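Local atomic coordinates of putative hydrolase (Burkholderia cenocepacia, PDB entry 4X00), a protein that probably hydrolyses ester bonds, perhaps those of aryl esters, as a member of the alpha/beta hydrolase fold family. Residues V117-L122 and V209-G214; G132-D137 and R271-F276; L222-G227 and P237-A242; A228-V233 and S257-F262. All blocks are in the same frame, centred on the assembly; numbering follows the deposited sequence. Where two conformers were deposited one is given.

Contact 1: V117-L122 and V209-G214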
loop_
_atom_site.group_PDB
_atom_site.type_symbol
_atom_site.label_atom_id
_atom_site.label_comp_id
_atom_site.label_asym_id
_atom_site.label_seq_id
_atom_site.Cartn_x
_atom_site.Cartn_y
_atom_site.Cartn_z
ATOM N N VAL A 117 -1.692 3.766 5.591
ATOM C CA VAL A 117 -2.086 5.054 5.008
ATOM C C VAL A 117 -3.624 5.136 4.887
ATOM O O VAL A 117 -4.223 6.179 5.227
ATOM C CB VAL A 117 -1.437 5.263 3.619
ATOM C CG1 VAL A 117 -1.995 6.495 2.907
ATOM C CG2 VAL A 117 0.106 5.340 3.714
ATOM N N ILE A 118 -4.270 4.057 4.409
ATOM C CA ILE A 118 -5.736 4.056 4.349
ATOM C C ILE A 118 -6.338 4.236 5.738
ATOM O O ILE A 118 -7.291 5.017 5.893
ATOM C CB ILE A 118 -6.272 2.765 3.694
ATOM C CG1 ILE A 118 -5.872 2.745 2.222
ATOM C CG2 ILE A 118 -7.812 2.718 3.820
ATOM C CD1 ILE A 118 -6.219 1.431 1.494
ATOM N N SER A 119 -5.820 3.531 6.747
ATOM C CA SER A 119 -6.404 3.703 8.085
ATOM C C SER A 119 -6.294 5.148 8.549
ATOM O O SER A 119 -7.236 5.686 9.143
ATOM C CB SER A 119 -5.728 2.813 9.125
ATOM O OG SER A 119 -5.991 1.461 8.817
ATOM N N ASN A 120 -5.141 5.771 8.299
ATOM C CA ASN A 120 -4.958 7.156 8.715
ATOM C C ASN A 120 -5.843 8.111 7.910
ATOM O O ASN A 120 -6.358 9.090 8.467
ATOM C CB ASN A 120 -3.482 7.539 8.621
ATOM C CG ASN A 120 -2.692 7.006 9.782
ATOM O OD1 ASN A 120 -3.197 6.978 10.911
ATOM N ND2 ASN A 120 -1.423 6.630 9.538
ATOM N N TYR A 121 -6.067 7.800 6.633
ATOM C CA TYR A 121 -7.009 8.560 5.832
ATOM C C TYR A 121 -8.434 8.428 6.379
ATOM O O TYR A 121 -9.137 9.438 6.555
ATOM C CB TYR A 121 -6.938 8.104 4.359
ATOM C CG TYR A 121 -8.007 8.729 3.509
ATOM C CD1 TYR A 121 -7.828 10.002 2.964
ATOM C CD2 TYR A 121 -9.224 8.088 3.306
ATOM C CE1 TYR A 121 -8.824 10.597 2.195
ATOM C CE2 TYR A 121 -10.211 8.669 2.536
ATOM C CZ TYR A 121 -10.028 9.933 2.002
ATOM O OH TYR A 121 -11.043 10.495 1.239
ATOM N N LEU A 122 -8.850 7.195 6.670
ATOM C CA LEU A 122 -10.172 6.977 7.265
ATOM C C LEU A 122 -10.304 7.715 8.589
ATOM O O LEU A 122 -11.351 8.302 8.876
ATOM C CB LEU A 122 -10.406 5.488 7.476
ATOM C CG LEU A 122 -10.632 4.714 6.179
ATOM C CD1 LEU A 122 -10.647 3.223 6.498
ATOM C CD2 LEU A 122 -11.941 5.123 5.461
ATOM N N VAL A 209 -0.376 5.229 13.522
ATOM C CA VAL A 209 -1.396 4.535 12.724
ATOM C C VAL A 209 -2.692 4.490 13.519
ATOM O O VAL A 209 -2.778 3.810 14.548
ATOM C CB VAL A 209 -0.977 3.096 12.352
ATOM C CG1 VAL A 209 -2.034 2.446 11.436
ATOM C CG2 VAL A 209 0.374 3.098 11.653
ATOM N N GLU A 210 -3.706 5.209 13.053
ATOM C CA GLU A 210 -4.980 5.248 13.770
ATOM C C GLU A 210 -5.928 4.187 13.230
ATOM O O GLU A 210 -7.006 4.487 12.705
ATOM C CB GLU A 210 -5.595 6.631 13.667
ATOM C CG GLU A 210 -4.683 7.680 14.296
ATOM C CD GLU A 210 -5.333 9.033 14.405
ATOM O OE1 GLU A 210 -4.830 9.985 13.769
ATOM O OE2 GLU A 210 -6.332 9.149 15.134
ATOM N N ALA A 211 -5.511 2.931 13.354
ATOM C CA ALA A 211 -6.313 1.827 12.840
ATOM C C ALA A 211 -7.640 1.701 13.585
ATOM O O ALA A 211 -8.675 1.473 12.974
ATOM C CB ALA A 211 -5.533 0.543 12.925
ATOM N N ALA A 212 -7.624 1.814 14.908
ATOM C CA ALA A 212 -8.845 1.623 15.669
ATOM C C ALA A 212 -9.887 2.645 15.261
ATOM O O ALA A 212 -11.043 2.300 14.965
ATOM C CB ALA A 212 -8.556 1.713 17.137
ATOM N N LYS A 213 -9.479 3.906 15.196
ATOM C CA LYS A 213 -10.412 4.953 14.800
ATOM C C LYS A 213 -10.847 4.810 13.330
ATOM O O LYS A 213 -12.032 4.856 13.026
ATOM C CB LYS A 213 -9.785 6.326 15.048
ATOM C CG LYS A 213 -10.682 7.503 14.711
ATOM C CD LYS A 213 -9.995 8.837 14.971
ATOM C CE LYS A 213 -10.918 9.992 14.587
ATOM N NZ LYS A 213 -10.216 11.294 14.642
ATOM N N GLY A 214 -9.905 4.635 12.407
ATOM C CA GLY A 214 -10.284 4.632 11.004
ATOM C C GLY A 214 -11.109 3.416 10.613
ATOM O O GLY A 214 -12.088 3.531 9.879
HETATM O O HOH W 1 -13.650 5.799 9.224
#
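Asn120 OD1 accepts the backbone N-H of Glu210 at 2.8 Å, and the bond is nearly straight (N-H...O 166°). The donor reaches OD1 tilted 30° from the carbonyl plane. With CG beside the backbone N (chi1 -78°), the Asn120 side chain brings its amide across to residues 209-210. The other end of the amide, ND2, is hydrogen-bonded to Thr208 O. Bonds at both ends should hold the amide in this orientation, and it clamps the chain just where residues 209-214 enter a helix. Glu210 is the N-cap there and the centre of an inverse gamma turn. Glu210 CB lies 3.7 Å from Asn120 OD1.

One helical turn further on, Gly214 lets the backbones come close. Gly214 CA sits 3.7 Å from Ser119 O. Leu122 packs on this glycine with its CB, 3.5 Å from Gly214 O, while Leu122 CD1 is 3.7 Å from Gly214 O. A water donates to Gly214 O at 2.8 Å and, weakly, to Leu122 O. Ser119 meets Ala211 through carbon: Ser119 CB is 3.9 Å from Ala211 CA. The serine hydroxyl is hydrogen-bonded to Tyr135 OH.

The contact thus joins helix 211-216 to helix 113-125, which follows the probable nucleophile elbow. Helix 113-125 also packs on helix 87-100 through Val117, Asn120 and Tyr121, and on strand 132-136 through Ile118 and Leu122.

Contact 2: G132-D137 and R271-F276. With EDO (1,2-ethanediol), chain H; EDO (1,2-ethanediol), chain J.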
loop_
_atom_site.group_PDB
_atom_site.type_symbol
_atom_site.label_atom_id
_atom_site.label_comp_id
_atom_site.label_asym_id
_atom_site.label_seq_id
_atom_site.Cartn_x
_atom_site.Cartn_y
_atom_site.Cartn_z
ATOM N N GLY A 132 -14.985 2.245 -1.141
ATOM C CA GLY A 132 -14.577 1.025 -0.479
ATOM C C GLY A 132 -13.058 0.979 -0.394
ATOM O O GLY A 132 -12.375 1.817 -1.004
ATOM N N ALA A 133 -12.523 -0.017 0.312
ATOM C CA ALA A 133 -11.080 -0.168 0.385
ATOM C C ALA A 133 -10.709 -1.627 0.474
ATOM O O ALA A 133 -11.396 -2.405 1.139
ATOM C CB ALA A 133 -10.518 0.598 1.587
ATOM N N VAL A 134 -9.623 -1.964 -0.195
ATOM C CA VAL A 134 -9.015 -3.273 -0.117
ATOM C C VAL A 134 -7.657 -3.137 0.576
ATOM O O VAL A 134 -6.793 -2.379 0.101
ATOM C CB VAL A 134 -8.808 -3.885 -1.507
ATOM C CG1 VAL A 134 -8.220 -5.298 -1.379
ATOM C CG2 VAL A 134 -10.136 -3.906 -2.301
ATOM N N TYR A 135 -7.479 -3.823 1.700
ATOM C CA TYR A 135 -6.184 -3.899 2.375
ATOM C C TYR A 135 -5.515 -5.156 1.851
ATOM O O TYR A 135 -6.031 -6.259 2.055
ATOM C CB TYR A 135 -6.317 -4.002 3.885
ATOM C CG TYR A 135 -6.654 -2.717 4.598
ATOM C CD1 TYR A 135 -7.792 -1.958 4.278
ATOM C CD2 TYR A 135 -5.858 -2.268 5.661
ATOM C CE1 TYR A 135 -8.086 -0.776 4.960
ATOM C CE2 TYR A 135 -6.164 -1.090 6.335
ATOM C CZ TYR A 135 -7.267 -0.357 5.985
ATOM O OH TYR A 135 -7.552 0.792 6.664
ATOM N N VAL A 136 -4.400 -5.002 1.165
ATOM C CA VAL A 136 -3.692 -6.143 0.623
ATOM C C VAL A 136 -2.476 -6.406 1.491
ATOM O O VAL A 136 -1.509 -5.632 1.470
ATOM C CB VAL A 136 -3.268 -5.891 -0.814
ATOM C CG1 VAL A 136 -2.693 -7.208 -1.381
ATOM C CG2 VAL A 136 -4.438 -5.315 -1.626
ATOM N N ASP A 137 -2.528 -7.457 2.305
ATOM C CA ASP A 137 -1.456 -7.681 3.283
ATOM C C ASP A 137 -1.154 -6.395 4.025
ATOM O O ASP A 137 0.003 -6.052 4.291
ATOM C CB ASP A 137 -0.223 -8.271 2.597
ATOM C CG ASP A 137 -0.492 -9.692 2.170
ATOM O OD1 ASP A 137 -1.147 -9.835 1.119
ATOM O OD2 ASP A 137 -0.177 -10.655 2.931
ATOM N N ARG A 271 -9.159 -10.687 -10.438
ATOM C CA ARG A 271 -10.542 -11.152 -10.352
ATOM C C ARG A 271 -11.198 -10.664 -9.049
ATOM O O ARG A 271 -12.282 -10.069 -9.065
ATOM C CB ARG A 271 -10.562 -12.689 -10.424
ATOM C CG ARG A 271 -11.985 -13.249 -10.490
ATOM C CD ARG A 271 -12.004 -14.742 -10.096
ATOM N NE ARG A 271 -11.800 -14.886 -8.661
ATOM C CZ ARG A 271 -11.061 -15.835 -8.069
ATOM N NH1 ARG A 271 -10.468 -16.787 -8.788
ATOM N NH2 ARG A 271 -10.908 -15.834 -6.751
ATOM N N ASP A 272 -10.529 -10.899 -7.913
ATOM C CA ASP A 272 -11.075 -10.443 -6.636
ATOM C C ASP A 272 -11.252 -8.928 -6.599
ATOM O O ASP A 272 -12.249 -8.430 -6.064
ATOM C CB ASP A 272 -10.160 -10.893 -5.497
ATOM C CG ASP A 272 -10.294 -12.365 -5.159
ATOM O OD1 ASP A 272 -11.297 -13.031 -5.548
ATOM O OD2 ASP A 272 -9.394 -12.862 -4.461
ATOM N N LEU A 273 -10.294 -8.191 -7.152
ATOM C CA LEU A 273 -10.369 -6.731 -7.124
ATOM C C LEU A 273 -11.527 -6.243 -7.974
ATOM O O LEU A 273 -12.350 -5.422 -7.519
ATOM C CB LEU A 273 -9.048 -6.121 -7.603
ATOM C CG LEU A 273 -9.079 -4.595 -7.737
ATOM C CD1 LEU A 273 -9.452 -3.909 -6.384
ATOM C CD2 LEU A 273 -7.727 -4.084 -8.242
ATOM N N SER A 274 -11.648 -6.764 -9.194
ATOM C CA SER A 274 -12.742 -6.288 -10.048
ATOM C C SER A 274 -14.101 -6.640 -9.428
ATOM O O SER A 274 -15.015 -5.811 -9.423
ATOM C CB SER A 274 -12.614 -6.871 -11.461
ATOM O OG SER A 274 -13.654 -6.370 -12.292
ATOM N N ASP A 275 -14.202 -7.845 -8.861
ATOM C CA ASP A 275 -15.447 -8.251 -8.212
ATOM C C ASP A 275 -15.766 -7.341 -7.028
ATOM O O ASP A 275 -16.913 -6.973 -6.829
ATOM C CB ASP A 275 -15.369 -9.712 -7.749
ATOM C CG ASP A 275 -15.372 -10.690 -8.909
ATOM O OD1 ASP A 275 -15.604 -10.254 -10.059
ATOM O OD2 ASP A 275 -15.154 -11.892 -8.666
ATOM N N PHE A 276 -14.754 -6.964 -6.245
ATOM C CA PHE A 276 -14.978 -6.103 -5.111
ATOM C C PHE A 276 -15.474 -4.723 -5.573
ATOM O O PHE A 276 -16.440 -4.158 -5.010
ATOM C CB PHE A 276 -13.688 -5.938 -4.304
ATOM C CG PHE A 276 -13.823 -4.942 -3.187
ATOM C CD1 PHE A 276 -14.399 -5.331 -1.986
ATOM C CD2 PHE A 276 -13.431 -3.613 -3.330
ATOM C CE1 PHE A 276 -14.579 -4.449 -0.932
ATOM C CE2 PHE A 276 -13.590 -2.697 -2.268
ATOM C CZ PHE A 276 -14.160 -3.119 -1.068
HETATM C C1 EDO H . -10.512 -16.693 -2.024
HETATM O O1 EDO H . -10.548 -17.856 -2.884
HETATM C C2 EDO H . -10.529 -15.383 -2.806
HETATM O O2 EDO H . -9.677 -15.431 -3.954
HETATM C C1 EDO J . -19.144 -9.898 -10.380
HETATM O O1 EDO J . -17.970 -9.890 -11.197
HETATM C C2 EDO J . -19.191 -11.150 -9.508
HETATM O O2 EDO J . -19.505 -12.308 -10.299
#
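Asp272 OD2 is gripped by two groups: Tyr254 OH, and O2 of a 1,2-ethanediol that donates to it at 2.6 Å. The diol (chain H) probably comes from the crystallisation liquor. Asp272 belongs to helix 266-280, which packs against strand 132-136 of the central sheet in the alpha/beta hydrolase fold. The helix segment runs almost antiparallel to the strand (161°), with the axes 10.1 Å apart. Arg271 NH2 bridges to Asp272 OD1 at 3.1 Å, approaching from above the carboxylate plane.

Toward the sheet the contact is apolar. Val134 and Phe276 reach past one another, their side chains running in opposing senses. Val134 CG2 does the touching: it lies over one face of the Phe276 ring in a CH-pi contact, 3.9 Å from the centroid and 28° off the normal. Val134 CG2 comes nearest to Phe276 CD2, at 3.5 Å. The valine puts CG1 anti to the backbone N (chi1 -177°), which leaves CG2 beside that N and facing the helix. Leu273 CD1 reaches Val134 CG2 at 4.1 Å.

The Phe276 ring also touches Leu223 of the next strand. At its far end the ring meets backbone: Phe276 CZ lies 3.6 Å from Ala133 O, and Phe276 CE2 is 4.2 Å from Gly132 C, which sits at the ring edge.

Contact 3: L222-G227 and P237-A242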
loop_
_atom_site.group_PDB
_atom_site.type_symbol
_atom_site.label_atom_id
_atom_site.label_comp_id
_atom_site.label_asym_id
_atom_site.label_seq_id
_atom_site.Cartn_x
_atom_site.Cartn_y
_atom_site.Cartn_z
ATOM N N LEU A 222 -15.123 -3.076 3.110
ATOM C CA LEU A 222 -13.713 -3.310 3.331
ATOM C C LEU A 222 -13.404 -4.783 3.072
ATOM O O LEU A 222 -14.078 -5.682 3.607
ATOM C CB LEU A 222 -13.312 -2.950 4.759
ATOM C CG LEU A 222 -13.499 -1.497 5.167
ATOM C CD1 LEU A 222 -13.202 -1.341 6.647
ATOM C CD2 LEU A 222 -12.597 -0.598 4.331
ATOM N N LEU A 223 -12.355 -5.015 2.295
ATOM C CA LEU A 223 -11.903 -6.369 1.988
ATOM C C LEU A 223 -10.423 -6.486 2.373
ATOM O O LEU A 223 -9.616 -5.645 1.989
ATOM C CB LEU A 223 -12.097 -6.669 0.501
ATOM C CG LEU A 223 -11.525 -7.997 -0.017
ATOM C CD1 LEU A 223 -12.213 -9.190 0.650
ATOM C CD2 LEU A 223 -11.704 -8.050 -1.522
ATOM N N LEU A 224 -10.089 -7.508 3.140
ATOM C CA LEU A 224 -8.714 -7.765 3.536
ATOM C C LEU A 224 -8.250 -9.007 2.804
ATOM O O LEU A 224 -8.802 -10.091 3.006
ATOM C CB LEU A 224 -8.613 -7.952 5.038
ATOM C CG LEU A 224 -8.249 -6.674 5.801
ATOM C CD1 LEU A 224 -9.260 -5.514 5.576
ATOM C CD2 LEU A 224 -8.075 -7.026 7.292
ATOM N N LEU A 225 -7.257 -8.863 1.940
ATOM C CA LEU A 225 -6.753 -9.967 1.125
ATOM C C LEU A 225 -5.309 -10.182 1.540
ATOM O O LEU A 225 -4.490 -9.258 1.365
ATOM C CB LEU A 225 -6.822 -9.649 -0.368
ATOM C CG LEU A 225 -8.155 -9.458 -1.085
ATOM C CD1 LEU A 225 -7.890 -9.231 -2.569
ATOM C CD2 LEU A 225 -8.972 -10.691 -1.001
ATOM N N TYR A 226 -4.983 -11.354 2.098
ATOM C CA TYR A 226 -3.614 -11.611 2.607
ATOM C C TYR A 226 -3.095 -12.914 2.053
ATOM O O TYR A 226 -3.851 -13.901 1.959
ATOM C CB TYR A 226 -3.603 -11.722 4.150
ATOM C CG TYR A 226 -3.721 -10.409 4.866
ATOM C CD1 TYR A 226 -4.861 -9.641 4.738
ATOM C CD2 TYR A 226 -2.682 -9.923 5.658
ATOM C CE1 TYR A 226 -4.977 -8.426 5.381
ATOM C CE2 TYR A 226 -2.799 -8.706 6.332
ATOM C CZ TYR A 226 -3.948 -7.953 6.164
ATOM O OH TYR A 226 -4.103 -6.737 6.791
ATOM N N GLY A 227 -1.801 -12.964 1.763
ATOM C CA GLY A 227 -1.138 -14.241 1.578
ATOM C C GLY A 227 -0.978 -14.925 2.921
ATOM O O GLY A 227 -0.462 -14.324 3.885
ATOM N N PRO A 237 -3.406 -12.883 12.555
ATOM C CA PRO A 237 -3.613 -11.945 13.666
ATOM C C PRO A 237 -3.991 -10.539 13.192
ATOM O O PRO A 237 -4.772 -9.879 13.862
ATOM C CB PRO A 237 -2.254 -11.949 14.375
ATOM C CG PRO A 237 -1.694 -13.332 14.077
ATOM C CD PRO A 237 -2.110 -13.590 12.658
ATOM N N SER A 238 -3.473 -10.100 12.050
ATOM C CA SER A 238 -3.849 -8.795 11.531
ATOM C C SER A 238 -5.318 -8.777 11.119
ATOM O O SER A 238 -6.041 -7.828 11.425
ATOM C CB SER A 238 -2.947 -8.433 10.364
ATOM O OG SER A 238 -1.635 -8.174 10.840
ATOM N N ILE A 239 -5.748 -9.817 10.402
ATOM C CA ILE A 239 -7.144 -9.933 10.001
ATOM C C ILE A 239 -8.043 -9.957 11.229
ATOM O O ILE A 239 -9.060 -9.260 11.273
ATOM C CB ILE A 239 -7.363 -11.186 9.137
ATOM C CG1 ILE A 239 -6.738 -10.974 7.756
ATOM C CG2 ILE A 239 -8.882 -11.467 8.963
ATOM C CD1 ILE A 239 -6.603 -12.247 6.959
ATOM N N ALA A 240 -7.651 -10.712 12.250
ATOM C CA ALA A 240 -8.489 -10.847 13.438
ATOM C C ALA A 240 -8.583 -9.518 14.180
ATOM O O ALA A 240 -9.661 -9.147 14.653
ATOM C CB ALA A 240 -7.959 -11.958 14.359
ATOM N N ARG A 241 -7.481 -8.782 14.269
ATOM C CA ARG A 241 -7.510 -7.477 14.910
ATOM C C ARG A 241 -8.420 -6.525 14.137
ATOM O O ARG A 241 -9.238 -5.832 14.730
ATOM C CB ARG A 241 -6.094 -6.896 15.007
ATOM C CG ARG A 241 -6.050 -5.475 15.529
ATOM C CD ARG A 241 -6.593 -5.326 16.935
ATOM N NE ARG A 241 -6.335 -3.963 17.380
ATOM C CZ ARG A 241 -7.092 -3.277 18.230
ATOM N NH1 ARG A 241 -8.186 -3.813 18.760
ATOM N NH2 ARG A 241 -6.741 -2.036 18.537
ATOM N N ALA A 242 -8.303 -6.518 12.813
ATOM C CA ALA A 242 -9.173 -5.665 12.014
ATOM C C ALA A 242 -10.643 -6.026 12.165
ATOM O O ALA A 242 -11.480 -5.117 12.276
ATOM C CB ALA A 242 -8.763 -5.720 10.555
#
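Ile239 lays its CG1 over one face of the Tyr226 ring, offset toward the rim. This CH-pi contact measures 4.1 Å from CG1 to the ring centroid, 23° off the normal. Ile239 CG1 is nearest to Tyr226 CD1, at 3.8 Å, and Ile239 CD1 carries on past CG of the ring. The isoleucine has CG1 beside its backbone N (chi1 -72°), and this turns the ethyl branch to the strand. Ser238 CB touches another part of the ring, 4.0 Å from Tyr226 CE2. Two residues earlier in the strand, Leu224 CD2 fits against the helix, 3.6 Å from Ala242 CB and 4.1 Å from Ile239 CA.

Bonds further out help to place Tyr226 and Ser238. Tyr226 OH is hydrogen-bonded to Gly138 O, which fixes the far end of the ring. Ser238 OG is hydrogen-bonded to Lys234 O, just ahead of helix 235-245.

Strand 222-227 and helix 235-245 begin a beta-alpha-beta crossover that ends in strand 250-254, where Ile239 also packs on Ser251 and Leu253. The helix runs nearly antiparallel to the strand. Since the contact is apolar, shape and burial rather than directed bonds should hold helix to strand, while Tyr226 and Ser238 satisfy their hydroxyls outside it.

Contact 4: A228-V233 and S257-F262. With EDO (1,2-ethanediol), chain G.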
loop_
_atom_site.group_PDB
_atom_site.type_symbol
_atom_site.label_atom_id
_atom_site.label_comp_id
_atom_site.label_asym_id
_atom_site.label_seq_id
_atom_site.Cartn_x
_atom_site.Cartn_y
_atom_site.Cartn_z
ATOM N N ALA A 228 -1.364 -16.202 3.002
ATOM C CA ALA A 228 -1.278 -16.936 4.262
ATOM C C ALA A 228 0.164 -17.088 4.729
ATOM O O ALA A 228 0.420 -17.278 5.914
ATOM C CB ALA A 228 -1.942 -18.328 4.141
ATOM N N GLN A 229 1.096 -17.051 3.781
ATOM C CA GLN A 229 2.494 -17.248 4.157
ATOM C C GLN A 229 3.270 -15.930 4.194
ATOM O O GLN A 229 4.496 -15.917 4.116
ATOM C CB GLN A 229 3.140 -18.266 3.211
ATOM C CG GLN A 229 2.346 -19.583 3.218
ATOM C CD GLN A 229 3.039 -20.662 2.441
ATOM O OE1 GLN A 229 4.209 -20.983 2.707
ATOM N NE2 GLN A 229 2.335 -21.254 1.487
ATOM N N ASP A 230 2.557 -14.824 4.374
ATOM C CA ASP A 230 3.192 -13.512 4.488
ATOM C C ASP A 230 4.271 -13.547 5.584
ATOM O O ASP A 230 4.014 -13.862 6.733
ATOM C CB ASP A 230 2.086 -12.488 4.781
ATOM C CG ASP A 230 2.568 -11.040 4.768
ATOM O OD1 ASP A 230 3.767 -10.799 5.030
ATOM O OD2 ASP A 230 1.749 -10.127 4.498
ATOM N N ALA A 231 5.499 -13.250 5.184
ATOM C CA ALA A 231 6.669 -13.307 6.069
ATOM C C ALA A 231 6.961 -11.979 6.747
ATOM O O ALA A 231 7.940 -11.887 7.480
ATOM C CB ALA A 231 7.894 -13.789 5.288
ATOM N N LEU A 232 6.106 -10.975 6.528
ATOM C CA LEU A 232 6.358 -9.656 7.095
ATOM C C LEU A 232 5.221 -9.219 7.984
ATOM O O LEU A 232 5.458 -8.733 9.095
ATOM C CB LEU A 232 6.610 -8.624 5.996
ATOM C CG LEU A 232 7.964 -8.800 5.305
ATOM C CD1 LEU A 232 8.014 -7.978 4.039
ATOM C CD2 LEU A 232 9.147 -8.413 6.230
ATOM N N VAL A 233 3.990 -9.384 7.510
ATOM C CA VAL A 233 2.818 -9.059 8.320
ATOM C C VAL A 233 2.166 -10.380 8.707
ATOM O O VAL A 233 1.984 -11.233 7.834
ATOM C CB VAL A 233 1.827 -8.150 7.546
ATOM C CG1 VAL A 233 0.524 -7.980 8.333
ATOM C CG2 VAL A 233 2.464 -6.770 7.265
ATOM N N SER A 257 0.366 -17.774 -1.261
ATOM C CA SER A 257 1.045 -16.486 -1.456
ATOM C C SER A 257 1.643 -15.998 -0.170
ATOM O O SER A 257 1.190 -16.334 0.943
ATOM C CB SER A 257 0.101 -15.394 -1.957
ATOM O OG SER A 257 -0.247 -15.573 -3.313
ATOM N N GLY A 258 2.670 -15.173 -0.326
ATOM C CA GLY A 258 3.227 -14.400 0.777
ATOM C C GLY A 258 2.706 -12.972 0.772
ATOM O O GLY A 258 1.511 -12.741 0.539
ATOM N N HIS A 259 3.601 -12.023 1.056
ATOM C CA HIS A 259 3.232 -10.646 1.327
ATOM C C HIS A 259 2.722 -9.868 0.107
ATOM O O HIS A 259 2.131 -8.807 0.269
ATOM C CB HIS A 259 4.486 -9.983 1.918
ATOM C CG HIS A 259 4.316 -8.571 2.403
ATOM N ND1 HIS A 259 3.444 -8.222 3.421
ATOM C CD2 HIS A 259 5.001 -7.442 2.079
ATOM C CE1 HIS A 259 3.568 -6.924 3.663
ATOM N NE2 HIS A 259 4.506 -6.433 2.865
ATOM N N ALA A 260 2.928 -10.387 -1.106
ATOM C CA ALA A 260 2.600 -9.655 -2.319
ATOM C C ALA A 260 1.701 -10.473 -3.280
ATOM O O ALA A 260 2.073 -10.747 -4.420
ATOM C CB ALA A 260 3.889 -9.232 -3.036
ATOM N N PRO A 261 0.472 -10.814 -2.848
ATOM C CA PRO A 261 -0.407 -11.655 -3.676
ATOM C C PRO A 261 -0.781 -11.030 -5.022
ATOM O O PRO A 261 -1.130 -11.772 -5.938
ATOM C CB PRO A 261 -1.661 -11.849 -2.785
ATOM C CG PRO A 261 -1.617 -10.721 -1.802
ATOM C CD PRO A 261 -0.126 -10.511 -1.545
ATOM N N PHE A 262 -0.784 -9.709 -5.132
ATOM C CA PHE A 262 -1.100 -9.039 -6.395
ATOM C C PHE A 262 -0.026 -9.327 -7.460
ATOM O O PHE A 262 -0.304 -9.211 -8.672
ATOM C CB PHE A 262 -1.252 -7.521 -6.176
ATOM C CG PHE A 262 -0.047 -6.905 -5.496
ATOM C CD1 PHE A 262 0.079 -6.917 -4.104
ATOM C CD2 PHE A 262 0.991 -6.387 -6.279
ATOM C CE1 PHE A 262 1.219 -6.389 -3.491
ATOM C CE2 PHE A 262 2.133 -5.870 -5.683
ATOM C CZ PHE A 262 2.246 -5.876 -4.281
HETATM C C1 EDO G . 2.240 -15.625 9.651
HETATM O O1 EDO G . 1.299 -15.111 10.589
HETATM C C2 EDO G . 1.647 -15.674 8.250
HETATM O O2 EDO G . 1.391 -14.370 7.754
HETATM O O HOH W 2 6.080 -12.989 2.276
#
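Asp230 and His259 meet because each swings its side chain away from its own backbone N (chi1 -173° and -175°). His259 ND1 then donates to Asp230 OD2 at 2.8 Å, almost straight at 170°. OD2 is met on its syn side and lies in the imidazole plane. Asp230 OD1 is held by two backbone donors: Leu232 N at 2.8 Å, nearly in line with the C-O bond, and Val233 N at 2.9 Å, from above the carboxylate plane. These bonds form an Asx turn and an Asx motif, and they fix the rotation of the carboxylate.

Leu232 CD1 lies over one face of the His259 ring in a CH-pi contact, 3.6 Å from His259 CD2. Gln229 N donates to Ser257 O at 2.9 Å. A water accepts from both Ala231 N and His259 N.

His259 and Asp230 are probably the histidine and acid of a Ser-His-Asp triad, with Ser112 as the likely nucleophile near His259 NE2. The loop holding Asp230 connects strand 222-227 to helix 235-245. The loop holding His259 comes after strand 250-254 and leads into helix 261-264, whose Pro261 and Phe262 pack on strand 132-136.

All four contacts are largely buried. Contacts 2 and 3 hold neighbouring strands of one sheet, 132-136 and 222-227, each to a helix. Both rely on apolar and CH-pi packing. Contact 1 joins two helices and depends more on backbone, with an asparagine clamp, a glycine and a water; Glu210 is exposed at its margin. It reaches contact 2 through Ser119 and Tyr135. Contact 4 pairs two loops beyond strand ends, and it is the most polar, as fits a probable catalytic site. It touches contact 3 where Val233 packs on Tyr226 and Ser238. Contacts 3 and 4 are both nested in the chain loop that contact 2 closes.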